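Long-range contacts in Rho guanine nucleotide exchange factor 11 (PDB 5JHH), which probably activates Rho-family GTPases, promoting the exchange of bound GDP for GTP through its DH domain and the PH domain that follows: residues A[37-42]-A[73-78]; A[44-49]-A[67-71]; A[79-84]-A[100-105]; A[113-118]-A[203-208]. All coordinates share one frame; numbering follows the deposited sequence.

Interaction 1. Residues A[37-42]-A[73-78]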
loop_
_atom_site.group_PDB
_atom_site.type_symbol
_atom_site.label_atom_id
_atom_site.label_comp_id
_atom_site.label_asym_id
_atom_site.label_seq_id
_atom_site.Cartn_x
_atom_site.Cartn_y
_atom_site.Cartn_z
ATOM N N HIS A 37 13.679 4.469 -13.708
ATOM C CA HIS A 37 13.511 3.342 -12.824
ATOM C C HIS A 37 14.673 2.378 -12.960
ATOM O O HIS A 37 15.277 1.931 -11.998
ATOM C CB HIS A 37 12.182 2.655 -13.084
ATOM C CG HIS A 37 12.006 1.449 -12.257
ATOM N ND1 HIS A 37 12.129 0.178 -12.774
ATOM C CD2 HIS A 37 11.846 1.306 -10.931
ATOM C CE1 HIS A 37 12.017 -0.698 -11.797
ATOM N NE2 HIS A 37 11.869 -0.033 -10.670
ATOM N N LEU A 38 15.033 2.127 -14.181
ATOM C CA LEU A 38 16.230 1.388 -14.487
ATOM C C LEU A 38 17.426 1.962 -13.777
ATOM O O LEU A 38 18.262 1.237 -13.255
ATOM C CB LEU A 38 16.425 1.362 -15.984
ATOM C CG LEU A 38 17.552 0.517 -16.553
ATOM C CD1 LEU A 38 17.555 -0.890 -15.974
ATOM C CD2 LEU A 38 17.395 0.448 -18.066
ATOM N N ARG A 39 17.508 3.280 -13.719
ATOM C CA ARG A 39 18.623 3.909 -13.025
ATOM C C ARG A 39 18.629 3.474 -11.573
ATOM O O ARG A 39 19.669 3.067 -11.040
ATOM C CB ARG A 39 18.541 5.430 -13.120
ATOM C CG ARG A 39 19.842 6.153 -12.786
ATOM C CD ARG A 39 19.573 7.516 -12.138
ATOM N NE ARG A 39 20.610 7.854 -11.177
ATOM C CZ ARG A 39 20.439 7.881 -9.859
ATOM N NH1 ARG A 39 21.446 8.195 -9.094
ATOM N NH2 ARG A 39 19.265 7.617 -9.303
ATOM N N THR A 40 17.458 3.507 -10.945
ATOM C CA THR A 40 17.362 3.147 -9.555
ATOM C C THR A 40 17.759 1.700 -9.318
ATOM O O THR A 40 18.410 1.386 -8.338
ATOM C CB THR A 40 15.945 3.364 -9.048
ATOM O OG1 THR A 40 15.611 4.728 -9.207
ATOM C CG2 THR A 40 15.802 3.027 -7.589
ATOM N N LEU A 41 17.385 0.805 -10.208
ATOM C CA LEU A 41 17.806 -0.551 -10.027
ATOM C C LEU A 41 19.320 -0.691 -10.122
ATOM O O LEU A 41 19.913 -1.559 -9.436
ATOM C CB LEU A 41 17.156 -1.496 -11.019
ATOM C CG LEU A 41 15.639 -1.534 -11.001
ATOM C CD1 LEU A 41 15.158 -2.482 -12.097
ATOM C CD2 LEU A 41 15.084 -1.963 -9.667
ATOM N N ARG A 42 19.948 0.102 -10.983
ATOM C CA ARG A 42 21.409 -0.003 -11.147
ATOM C C ARG A 42 22.134 0.613 -9.995
ATOM O O ARG A 42 23.239 0.182 -9.673
ATOM C CB ARG A 42 21.920 0.601 -12.440
ATOM C CG ARG A 42 21.506 -0.242 -13.619
ATOM C CD ARG A 42 22.060 0.300 -14.912
ATOM N NE ARG A 42 22.008 -0.738 -15.939
ATOM C CZ ARG A 42 21.471 -0.577 -17.131
ATOM N NH1 ARG A 42 21.444 -1.595 -17.978
ATOM N NH2 ARG A 42 20.975 0.607 -17.483
ATOM N N LEU A 73 15.955 -8.919 -12.928
ATOM C CA LEU A 73 15.053 -7.792 -12.803
ATOM C C LEU A 73 15.508 -6.628 -13.648
ATOM O O LEU A 73 14.742 -6.083 -14.418
ATOM C CB LEU A 73 14.919 -7.359 -11.356
ATOM C CG LEU A 73 13.819 -6.356 -11.083
ATOM C CD1 LEU A 73 12.468 -6.929 -11.443
ATOM C CD2 LEU A 73 13.838 -6.047 -9.593
ATOM N N ILE A 74 16.791 -6.360 -13.612
ATOM C CA ILE A 74 17.355 -5.292 -14.395
ATOM C C ILE A 74 17.185 -5.543 -15.896
ATOM O O ILE A 74 16.822 -4.620 -16.647
ATOM C CB ILE A 74 18.827 -5.124 -14.037
ATOM C CG1 ILE A 74 18.934 -4.393 -12.689
ATOM C CG2 ILE A 74 19.609 -4.468 -15.152
ATOM C CD1 ILE A 74 20.368 -4.296 -12.151
ATOM N N GLU A 75 17.439 -6.770 -16.334
ATOM C CA GLU A 75 17.255 -7.113 -17.738
ATOM C C GLU A 75 15.768 -7.078 -18.235
ATOM O O GLU A 75 15.482 -6.637 -19.329
ATOM C CB GLU A 75 17.910 -8.456 -17.995
ATOM C CG GLU A 75 17.961 -8.888 -19.464
ATOM C CD GLU A 75 18.433 -7.793 -20.411
ATOM O OE1 GLU A 75 19.252 -6.922 -20.013
ATOM O OE2 GLU A 75 17.933 -7.797 -21.552
ATOM N N ILE A 76 14.818 -7.467 -17.406
ATOM C CA ILE A 76 13.424 -7.220 -17.707
ATOM C C ILE A 76 13.228 -5.779 -18.159
ATOM O O ILE A 76 12.515 -5.506 -19.147
ATOM C CB ILE A 76 12.520 -7.347 -16.463
ATOM C CG1 ILE A 76 12.370 -8.778 -15.968
ATOM C CG2 ILE A 76 11.147 -6.723 -16.677
ATOM C CD1 ILE A 76 11.791 -9.709 -16.940
ATOM N N HIS A 77 13.718 -4.845 -17.352
ATOM C CA HIS A 77 13.466 -3.431 -17.631
ATOM C C HIS A 77 14.386 -2.827 -18.693
ATOM O O HIS A 77 13.978 -1.905 -19.407
ATOM C CB HIS A 77 13.500 -2.572 -16.369
ATOM C CG HIS A 77 12.352 -2.806 -15.460
ATOM N ND1 HIS A 77 11.142 -2.181 -15.623
ATOM C CD2 HIS A 77 12.224 -3.595 -14.368
ATOM C CE1 HIS A 77 10.315 -2.575 -14.678
ATOM N NE2 HIS A 77 10.940 -3.449 -13.916
ATOM N N ASN A 78 15.612 -3.294 -18.769
ATOM C CA ASN A 78 16.549 -2.779 -19.745
ATOM C C ASN A 78 16.111 -3.161 -21.163
ATOM O O ASN A 78 16.059 -2.316 -22.038
ATOM C CB ASN A 78 17.907 -3.360 -19.450
ATOM C CG ASN A 78 18.973 -2.942 -20.452
ATOM O OD1 ASN A 78 19.337 -1.782 -20.554
ATOM N ND2 ASN A 78 19.492 -3.911 -21.167
#
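Asn78 is held at both ends of its side-chain amide: OD1 accepts a weak hydrogen bond from Arg42 NH1 (3.3 Å, 155° at the hydrogen), while ND2 donates to Glu75 OE1 one turn earlier (3.2 Å). This polar margin borders an antiparallel helix pair of the DH domain's helical bundle, whose axes approach to 9.9 Å at 159°. Leu38 lies beneath the margin. Its CD1 sits over one face of the Arg42 guanidinium, and CD2 reaches Asn78 CA at 3.7 Å. Farther along, Leu41 CB meets Ile74 CG1 at 3.8 Å. With its CG anti to the carbonyl carbon, Leu41 sends CD1 to His77 CD2, 3.9 Å away. The two imidazoles form an edge-to-face pair, the edge of His37 toward the face of His77, with centroids 4.6 Å apart and planes at 66°. Glu34 at ND1 and Glu166 at NE2 fix the rotation of the His77 ring, whose other face is covered by Ile76 CG2.

Interaction 2. Residues A[44-49]-A[67-71]; sequences LDLIFY and FPNLP
The Phe67 ring carries Tyr49 over one face: Tyr49 CB stands 3.9 Å from the ring centroid, only 9° off the normal, which meets the geometry of a CH-pi contact. Around the same ring, Leu44 CB and Phe48 CB approach obliquely, the latter at 4.2 Å from Phe67 CZ. The Tyr49 ring continues from its CB as an offset edge-to-face partner, its edge toward the Phe67 face, with planes at 61° and centroids 5.2 Å apart. Its CD1 comes within 3.4 Å of Phe67 CD2, and the two side chains run past one another in opposite directions. Tyr49 can do this because its CG is anti to the backbone N (chi1 176°), which carries the ring across to residues 67-71. The contact joins helix 18-54 of the DH domain to the turn after helix 60-66 and the first residue of helix 70-89. On the first helix the backbone widens into a pi-type turn, Tyr49 N donating to Leu44 O at 2.9 Å. On the other side, Phe67 is the first residue to leave helical geometry and Asn69 occupies the N-cap position of the next helix; its ND2 bonds to Val116 O. Leu70 CD2 fits against the helix backbone, 3.7 Å from Asp45 CA, and also touches Tyr49 CB at 3.9 Å. Asp45 OD1 meanwhile accepts from Gln50.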
loop_
_atom_site.group_PDB
_atom_site.type_symbol
_atom_site.label_atom_id
_atom_site.label_comp_id
_atom_site.label_asym_id
_atom_site.label_seq_id
_atom_site.Cartn_x
_atom_site.Cartn_y
_atom_site.Cartn_z
ATOM N N LEU A 44 20.814 0.169 -6.965
ATOM C CA LEU A 44 20.748 -0.903 -6.023
ATOM C C LEU A 44 21.876 -1.883 -6.305
ATOM O O LEU A 44 22.481 -2.455 -5.382
ATOM C CB LEU A 44 19.413 -1.650 -6.105
ATOM C CG LEU A 44 18.175 -0.919 -5.611
ATOM C CD1 LEU A 44 16.936 -1.728 -5.944
ATOM C CD2 LEU A 44 18.245 -0.715 -4.099
ATOM N N ASP A 45 22.133 -2.116 -7.583
ATOM C CA ASP A 45 23.143 -3.110 -7.955
ATOM C C ASP A 45 24.531 -2.664 -7.547
ATOM O O ASP A 45 25.256 -3.370 -6.885
ATOM C CB ASP A 45 23.111 -3.337 -9.449
ATOM C CG ASP A 45 24.003 -4.448 -9.878
ATOM O OD1 ASP A 45 23.991 -5.466 -9.187
ATOM O OD2 ASP A 45 24.701 -4.321 -10.908
ATOM N N LEU A 46 24.881 -1.458 -7.927
ATOM C CA LEU A 46 26.236 -1.061 -7.830
ATOM C C LEU A 46 26.551 -0.607 -6.405
ATOM O O LEU A 46 27.580 -0.961 -5.892
ATOM C CB LEU A 46 26.523 0.042 -8.859
ATOM C CG LEU A 46 27.712 0.983 -8.556
ATOM C CD1 LEU A 46 29.044 0.298 -8.884
ATOM C CD2 LEU A 46 27.568 2.338 -9.270
ATOM N N ILE A 47 25.700 0.199 -5.775
ATOM C CA ILE A 47 26.052 0.772 -4.480
ATOM C C ILE A 47 25.859 -0.249 -3.350
ATOM O O ILE A 47 26.598 -0.206 -2.362
ATOM C CB ILE A 47 25.219 2.024 -4.152
ATOM C CG1 ILE A 47 25.437 3.131 -5.189
ATOM C CG2 ILE A 47 25.555 2.568 -2.775
ATOM C CD1 ILE A 47 26.871 3.568 -5.356
ATOM N N PHE A 48 24.891 -1.164 -3.494
ATOM C CA PHE A 48 24.566 -2.062 -2.411
ATOM C C PHE A 48 24.926 -3.509 -2.722
ATOM O O PHE A 48 25.817 -4.094 -2.099
ATOM C CB PHE A 48 23.099 -1.922 -2.041
ATOM C CG PHE A 48 22.735 -0.560 -1.473
ATOM C CD1 PHE A 48 22.968 -0.261 -0.153
ATOM C CD2 PHE A 48 22.238 0.431 -2.284
ATOM C CE1 PHE A 48 22.672 0.986 0.357
ATOM C CE2 PHE A 48 21.876 1.669 -1.767
ATOM C CZ PHE A 48 22.132 1.962 -0.452
ATOM N N TYR A 49 24.212 -4.095 -3.665
ATOM C CA TYR A 49 24.266 -5.525 -3.901
ATOM C C TYR A 49 25.664 -6.032 -4.184
ATOM O O TYR A 49 26.156 -6.914 -3.479
ATOM C CB TYR A 49 23.333 -5.934 -5.057
ATOM C CG TYR A 49 23.440 -7.403 -5.381
ATOM C CD1 TYR A 49 23.111 -8.364 -4.459
ATOM C CD2 TYR A 49 23.915 -7.821 -6.619
ATOM C CE1 TYR A 49 23.244 -9.733 -4.747
ATOM C CE2 TYR A 49 24.051 -9.160 -6.935
ATOM C CZ TYR A 49 23.704 -10.113 -5.997
ATOM O OH TYR A 49 23.821 -11.417 -6.335
ATOM N N PHE A 67 18.286 -9.758 -2.098
ATOM C CA PHE A 67 18.420 -9.490 -3.515
ATOM C C PHE A 67 18.349 -10.812 -4.295
ATOM O O PHE A 67 19.326 -11.330 -4.733
ATOM C CB PHE A 67 19.732 -8.813 -3.844
ATOM C CG PHE A 67 19.857 -7.423 -3.378
ATOM C CD1 PHE A 67 19.182 -6.422 -3.973
ATOM C CD2 PHE A 67 20.697 -7.117 -2.355
ATOM C CE1 PHE A 67 19.330 -5.148 -3.564
ATOM C CE2 PHE A 67 20.842 -5.844 -1.924
ATOM C CZ PHE A 67 20.156 -4.854 -2.531
ATOM N N PRO A 68 17.059 -11.341 -4.439
ATOM C CA PRO A 68 17.008 -12.660 -5.078
ATOM C C PRO A 68 17.435 -12.787 -6.518
ATOM O O PRO A 68 18.006 -13.773 -6.865
ATOM C CB PRO A 68 15.548 -13.028 -5.007
ATOM C CG PRO A 68 15.047 -12.331 -3.864
ATOM C CD PRO A 68 15.609 -11.012 -4.029
ATOM N N ASN A 69 17.106 -11.818 -7.350
ATOM C CA ASN A 69 17.181 -11.964 -8.771
ATOM C C ASN A 69 17.301 -10.616 -9.426
ATOM O O ASN A 69 16.633 -10.313 -10.364
ATOM C CB ASN A 69 15.921 -12.658 -9.237
ATOM C CG ASN A 69 14.683 -11.908 -8.838
ATOM O OD1 ASN A 69 14.726 -11.042 -8.043
ATOM N ND2 ASN A 69 13.598 -12.271 -9.386
ATOM N N LEU A 70 18.182 -9.811 -8.891
ATOM C CA LEU A 70 18.360 -8.457 -9.320
ATOM C C LEU A 70 18.820 -8.317 -10.761
ATOM O O LEU A 70 18.300 -7.510 -11.476
ATOM C CB LEU A 70 19.290 -7.712 -8.374
ATOM C CG LEU A 70 19.462 -6.219 -8.575
ATOM C CD1 LEU A 70 18.169 -5.494 -8.624
ATOM C CD2 LEU A 70 20.347 -5.572 -7.552
ATOM N N PRO A 71 19.864 -9.177 -11.148
ATOM C CA PRO A 71 20.267 -9.014 -12.545
ATOM C C PRO A 71 19.184 -9.342 -13.538
ATOM O O PRO A 71 19.160 -8.761 -14.571
ATOM C CB PRO A 71 21.422 -9.973 -12.714
ATOM C CG PRO A 71 21.974 -10.143 -11.398
ATOM C CD PRO A 71 20.800 -10.239 -10.548
#

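Interaction 3. Residues A[79-84]-A[100-105]; sequences SWCEAM and LMLARF. With GOL (glycerol), chain E.
Trp80 projects from helix 70-89 onto residues 100-105, and its partners change from CB to the far corner of the indole. CB lies 3.5 Å from O3 of a bound glycerol, probably taken up from the crystallisation liquor, and CD1 is 3.4 Å from glycerol O1. At NE1 the indole donates to Leu100 O (3.1 Å, 160° at the hydrogen); the acceptor lies near the ring plane, but the donor stands well above the carbonyl plane. Arg104 CB covers the five-membered ring, 3.5 Å from its centroid, whereas Met84 CE covers the opposite face of the indole. Farther out, CZ2 touches Met101 CE at 3.5 Å, with the Met101 sulfur at the ring edge in a Met-aromatic contact. The far corner, CH2, meets Phe105 CE2 at 3.5 Å, and the Phe105 edge addresses the indole face with planes at 74°. Beside Trp80, glycerol O3 donates to Ser79 OG (2.7 Å) and accepts a weak bond from Arg104 NH2. Leu100 CD1 adds packing against Ala83 CB at 3.5 Å. Seated among Leu100, Met101, Arg104 and Phe105, Trp80 is a knob-into-hole side chain between two antiparallel helices (173°) of the all-helical DH domain.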
loop_
_atom_site.group_PDB
_atom_site.type_symbol
_atom_site.label_atom_id
_atom_site.label_comp_id
_atom_site.label_asym_id
_atom_site.label_seq_id
_atom_site.Cartn_x
_atom_site.Cartn_y
_atom_site.Cartn_z
ATOM N N SER A 79 15.716 -4.406 -21.355
ATOM C CA SER A 79 15.246 -4.843 -22.645
ATOM C C SER A 79 14.094 -3.965 -23.076
ATOM O O SER A 79 14.088 -3.438 -24.164
ATOM C CB SER A 79 14.854 -6.326 -22.635
ATOM O OG SER A 79 13.755 -6.583 -21.755
ATOM N N TRP A 80 13.125 -3.766 -22.206
ATOM C CA TRP A 80 11.983 -2.939 -22.558
ATOM C C TRP A 80 12.434 -1.506 -22.857
ATOM O O TRP A 80 12.036 -0.884 -23.838
ATOM C CB TRP A 80 10.938 -2.939 -21.427
ATOM C CG TRP A 80 9.580 -2.567 -21.878
ATOM C CD1 TRP A 80 9.008 -2.931 -23.048
ATOM C CD2 TRP A 80 8.588 -1.801 -21.163
ATOM N NE1 TRP A 80 7.734 -2.439 -23.126
ATOM C CE2 TRP A 80 7.455 -1.727 -21.991
ATOM C CE3 TRP A 80 8.573 -1.118 -19.929
ATOM C CZ2 TRP A 80 6.275 -1.054 -21.607
ATOM C CZ3 TRP A 80 7.433 -0.455 -19.541
ATOM C CH2 TRP A 80 6.279 -0.425 -20.389
ATOM N N CYS A 81 13.271 -0.994 -21.988
ATOM C CA CYS A 81 13.849 0.300 -22.199
ATOM C C CYS A 81 14.533 0.429 -23.564
ATOM O O CYS A 81 14.370 1.430 -24.227
ATOM C CB CYS A 81 14.866 0.537 -21.141
ATOM S SG CYS A 81 14.690 2.140 -20.463
ATOM N N GLU A 82 15.313 -0.562 -23.976
ATOM C CA GLU A 82 15.967 -0.499 -25.284
ATOM C C GLU A 82 14.946 -0.537 -26.451
ATOM O O GLU A 82 15.191 0.079 -27.492
ATOM C CB GLU A 82 17.026 -1.609 -25.475
ATOM C CG GLU A 82 18.325 -1.447 -24.662
ATOM C CD GLU A 82 19.181 -0.228 -25.049
ATOM O OE1 GLU A 82 19.782 -0.244 -26.143
ATOM O OE2 GLU A 82 19.294 0.743 -24.250
ATOM N N ALA A 83 13.829 -1.249 -26.295
ATOM C CA ALA A 83 12.791 -1.227 -27.329
ATOM C C ALA A 83 12.118 0.141 -27.388
ATOM O O ALA A 83 11.673 0.550 -28.450
ATOM C CB ALA A 83 11.755 -2.328 -27.119
ATOM N N MET A 84 12.037 0.853 -26.266
ATOM C CA MET A 84 11.504 2.205 -26.264
ATOM C C MET A 84 12.412 3.146 -27.053
ATOM O O MET A 84 11.947 4.045 -27.745
ATOM C CB MET A 84 11.330 2.744 -24.828
ATOM C CG MET A 84 10.258 2.062 -24.002
ATOM S SD MET A 84 10.294 2.620 -22.268
ATOM C CE MET A 84 8.791 1.825 -21.708
ATOM N N LEU A 100 4.422 -2.487 -28.248
ATOM C CA LEU A 100 5.452 -2.355 -27.264
ATOM C C LEU A 100 4.900 -2.652 -25.850
ATOM O O LEU A 100 5.501 -3.408 -25.097
ATOM C CB LEU A 100 6.041 -0.961 -27.351
ATOM C CG LEU A 100 7.178 -0.597 -26.412
ATOM C CD1 LEU A 100 8.355 -1.552 -26.505
ATOM C CD2 LEU A 100 7.627 0.797 -26.748
ATOM N N MET A 101 3.704 -2.166 -25.536
ATOM C CA MET A 101 3.096 -2.467 -24.245
ATOM C C MET A 101 2.795 -3.942 -24.095
ATOM O O MET A 101 3.054 -4.540 -23.040
ATOM C CB MET A 101 1.831 -1.672 -24.055
ATOM C CG MET A 101 1.999 -0.157 -24.197
ATOM S SD MET A 101 3.075 0.560 -22.953
ATOM C CE MET A 101 4.513 0.912 -23.899
ATOM N N LEU A 102 2.225 -4.550 -25.127
ATOM C CA LEU A 102 1.970 -5.975 -25.064
ATOM C C LEU A 102 3.256 -6.804 -25.006
ATOM O O LEU A 102 3.247 -7.908 -24.480
ATOM C CB LEU A 102 1.113 -6.462 -26.243
ATOM C CG LEU A 102 -0.271 -5.809 -26.355
ATOM C CD1 LEU A 102 -0.935 -6.224 -27.668
ATOM C CD2 LEU A 102 -1.163 -6.187 -25.181
ATOM N N ALA A 103 4.343 -6.304 -25.564
ATOM C CA ALA A 103 5.556 -7.053 -25.527
ATOM C C ALA A 103 6.129 -7.136 -24.083
ATOM O O ALA A 103 6.946 -8.019 -23.772
ATOM C CB ALA A 103 6.566 -6.464 -26.495
ATOM N N ARG A 104 5.683 -6.252 -23.201
ATOM C CA ARG A 104 6.082 -6.354 -21.781
ATOM C C ARG A 104 5.030 -6.962 -20.867
ATOM O O ARG A 104 5.349 -7.583 -19.863
ATOM C CB ARG A 104 6.509 -4.998 -21.232
ATOM C CG ARG A 104 7.291 -5.027 -19.901
ATOM C CD ARG A 104 7.573 -6.466 -19.412
ATOM N NE ARG A 104 8.851 -6.912 -19.788
ATOM C CZ ARG A 104 9.297 -8.145 -19.820
ATOM N NH1 ARG A 104 8.563 -9.214 -19.575
ATOM N NH2 ARG A 104 10.536 -8.266 -20.162
ATOM N N PHE A 105 3.774 -6.776 -21.179
ATOM C CA PHE A 105 2.745 -7.034 -20.191
ATOM C C PHE A 105 1.771 -8.086 -20.563
ATOM O O PHE A 105 0.832 -8.325 -19.810
ATOM C CB PHE A 105 1.949 -5.746 -19.933
ATOM C CG PHE A 105 2.767 -4.633 -19.405
ATOM C CD1 PHE A 105 3.511 -4.796 -18.248
ATOM C CD2 PHE A 105 2.741 -3.382 -20.013
ATOM C CE1 PHE A 105 4.297 -3.749 -17.761
ATOM C CE2 PHE A 105 3.481 -2.335 -19.502
ATOM C CZ PHE A 105 4.279 -2.535 -18.375
HETATM C C1 GOL E . 11.028 -6.079 -25.849
HETATM O O1 GOL E . 10.239 -4.925 -25.561
HETATM C C2 GOL E . 10.944 -7.147 -24.737
HETATM O O2 GOL E . 12.288 -7.510 -24.509
HETATM C C3 GOL E . 10.244 -6.741 -23.420
HETATM O O3 GOL E . 11.132 -6.287 -22.363
#

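Interaction 4. Residues A[113-118]-A[203-208]; sequences LQQVAA and EILKYV
Gln114 and Tyr207 are brought face to face by their first torsions: Gln114 CG lies between the backbone N and the carbonyl carbon (chi1 72°), with the chain extended beyond it, while Tyr207 CG is anti to its backbone N. The Gln114 side chain therefore lies flat on the phenol ring, CG 3.6 Å from the ring centroid in a CH-pi contact, and the amide stacks with its plane just 8° from that of the ring. NE2 reaches Tyr207 CD2 at 3.4 Å. OE1 accepts from Arg110 NE, which holds the amide in this rotation, and rests 3.6 Å from Ile204 CG1. Ala118 CB meets the ring from its edge, 3.6 Å from Tyr207 CE1. The deeper side is apolar: Leu113 CD2 touches Ile204 CD1 at 4.1 Å, and Ala117 CB faces Val208 CG2 at 4.2 Å. The small alanines allow a close approach, the CA atoms of Ala118 and Val208 being 4.9 Å apart. Another protein chain packs on Leu205, Lys206 and Val208, probably the GTPase, as in other DH domains. The contact is a 34° crossing of helix 107-121 with the long helix 189-227 that ends the DH domain and runs toward the PH domain.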
loop_
_atom_site.group_PDB
_atom_site.type_symbol
_atom_site.label_atom_id
_atom_site.label_comp_id
_atom_site.label_asym_id
_atom_site.label_seq_id
_atom_site.Cartn_x
_atom_site.Cartn_y
_atom_site.Cartn_z
ATOM N N LEU A 113 7.495 -11.303 -16.202
ATOM C CA LEU A 113 7.565 -10.100 -15.378
ATOM C C LEU A 113 6.971 -10.351 -14.007
ATOM O O LEU A 113 7.573 -9.980 -12.992
ATOM C CB LEU A 113 6.838 -8.937 -16.023
ATOM C CG LEU A 113 6.642 -7.692 -15.154
ATOM C CD1 LEU A 113 7.903 -7.084 -14.536
ATOM C CD2 LEU A 113 6.004 -6.630 -16.008
ATOM N N GLN A 114 5.832 -11.031 -13.949
ATOM C CA GLN A 114 5.224 -11.253 -12.654
ATOM C C GLN A 114 6.007 -12.234 -11.826
ATOM O O GLN A 114 6.057 -12.065 -10.628
ATOM C CB GLN A 114 3.734 -11.589 -12.707
ATOM C CG GLN A 114 3.353 -12.947 -13.211
ATOM C CD GLN A 114 1.863 -13.048 -13.622
ATOM O OE1 GLN A 114 1.115 -12.073 -13.617
ATOM N NE2 GLN A 114 1.415 -14.290 -13.924
ATOM N N GLN A 115 6.676 -13.198 -12.444
ATOM C CA GLN A 115 7.420 -14.156 -11.673
ATOM C C GLN A 115 8.585 -13.429 -11.070
ATOM O O GLN A 115 8.909 -13.615 -9.934
ATOM C CB GLN A 115 8.077 -15.262 -12.507
ATOM C CG GLN A 115 7.218 -16.240 -13.211
ATOM C CD GLN A 115 8.082 -17.203 -14.053
ATOM O OE1 GLN A 115 8.577 -16.860 -15.143
ATOM N NE2 GLN A 115 8.285 -18.377 -13.538
ATOM N N VAL A 116 9.329 -12.741 -11.912
ATOM C CA VAL A 116 10.543 -12.075 -11.490
ATOM C C VAL A 116 10.213 -10.990 -10.478
ATOM O O VAL A 116 10.797 -10.967 -9.433
ATOM C CB VAL A 116 11.292 -11.528 -12.696
ATOM C CG1 VAL A 116 12.499 -10.745 -12.254
ATOM C CG2 VAL A 116 11.747 -12.706 -13.575
ATOM N N ALA A 117 9.198 -10.176 -10.728
ATOM C CA ALA A 117 8.864 -9.139 -9.758
ATOM C C ALA A 117 8.393 -9.732 -8.453
ATOM O O ALA A 117 8.705 -9.219 -7.373
ATOM C CB ALA A 117 7.815 -8.193 -10.303
ATOM N N ALA A 118 7.687 -10.844 -8.518
ATOM C CA ALA A 118 7.155 -11.429 -7.294
ATOM C C ALA A 118 8.266 -12.030 -6.453
ATOM O O ALA A 118 8.297 -11.842 -5.260
ATOM C CB ALA A 118 6.096 -12.505 -7.609
ATOM N N GLU A 203 -3.583 -7.465 -13.400
ATOM C CA GLU A 203 -3.469 -8.896 -13.092
ATOM C C GLU A 203 -2.063 -9.229 -12.556
ATOM O O GLU A 203 -1.878 -9.990 -11.621
ATOM C CB GLU A 203 -3.749 -9.641 -14.387
ATOM C CG GLU A 203 -4.674 -10.817 -14.260
ATOM C CD GLU A 203 -5.962 -10.550 -13.531
ATOM O OE1 GLU A 203 -6.748 -9.726 -14.023
ATOM O OE2 GLU A 203 -6.182 -11.221 -12.487
ATOM N N ILE A 204 -1.076 -8.550 -13.104
ATOM C CA ILE A 204 0.275 -8.709 -12.628
ATOM C C ILE A 204 0.358 -8.174 -11.213
ATOM O O ILE A 204 1.000 -8.753 -10.369
ATOM C CB ILE A 204 1.237 -7.944 -13.551
ATOM C CG1 ILE A 204 1.428 -8.727 -14.844
ATOM C CG2 ILE A 204 2.536 -7.664 -12.870
ATOM C CD1 ILE A 204 2.122 -7.886 -15.903
ATOM N N LEU A 205 -0.264 -7.048 -10.949
ATOM C CA LEU A 205 -0.253 -6.509 -9.581
ATOM C C LEU A 205 -0.963 -7.424 -8.595
ATOM O O LEU A 205 -0.540 -7.581 -7.433
ATOM C CB LEU A 205 -0.892 -5.122 -9.550
ATOM C CG LEU A 205 0.001 -4.065 -10.202
ATOM C CD1 LEU A 205 -0.759 -2.826 -10.651
ATOM C CD2 LEU A 205 1.134 -3.651 -9.276
ATOM N N LYS A 206 -2.025 -8.068 -9.054
ATOM C CA LYS A 206 -2.737 -8.995 -8.193
ATOM C C LYS A 206 -1.881 -10.194 -7.869
ATOM O O LYS A 206 -1.917 -10.688 -6.726
ATOM C CB LYS A 206 -4.052 -9.444 -8.825
ATOM C CG LYS A 206 -5.149 -8.380 -8.778
ATOM C CD LYS A 206 -6.406 -8.917 -9.474
ATOM C CE LYS A 206 -7.092 -7.880 -10.361
ATOM N NZ LYS A 206 -8.128 -8.472 -11.252
ATOM N N TYR A 207 -1.101 -10.623 -8.844
ATOM C CA TYR A 207 -0.200 -11.742 -8.656
ATOM C C TYR A 207 0.906 -11.396 -7.660
ATOM O O TYR A 207 1.196 -12.170 -6.766
ATOM C CB TYR A 207 0.404 -12.131 -10.017
ATOM C CG TYR A 207 1.366 -13.292 -10.017
ATOM C CD1 TYR A 207 2.653 -13.131 -9.558
ATOM C CD2 TYR A 207 1.016 -14.539 -10.539
ATOM C CE1 TYR A 207 3.546 -14.191 -9.563
ATOM C CE2 TYR A 207 1.923 -15.602 -10.563
ATOM C CZ TYR A 207 3.175 -15.409 -10.062
ATOM O OH TYR A 207 4.122 -16.388 -10.003
ATOM N N VAL A 208 1.525 -10.216 -7.801
ATOM C CA VAL A 208 2.560 -9.801 -6.842
ATOM C C VAL A 208 1.915 -9.562 -5.469
ATOM O O VAL A 208 2.456 -9.948 -4.461
ATOM C CB VAL A 208 3.299 -8.548 -7.290
ATOM C CG1 VAL A 208 4.325 -8.101 -6.226
ATOM C CG2 VAL A 208 3.987 -8.842 -8.606
#

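In the fold
All four contacts are mainly buried and lie within the DH domain. Interactions 1 and 2 both use helices 18-54 and 70-89, the second also through the turn before helix 70-89, and meet where Ile74 packs on Asp45; the first adds a polar margin to its packing, whereas the second has no hydrogen bond between its segments. Interaction 3 uses a later part of helix 70-89 and brings in helix 98-105 through an indole-to-backbone bond. Helix 107-121 follows directly, and interaction 4 fastens it to helix 189-227. Leu113 ties interaction 4 to interactions 1 and 3, touching Ile76, Arg104 and Phe105. Interaction 4 lies nearest the chain centre, about 10 Å away, against 21 to 25 Å for the others.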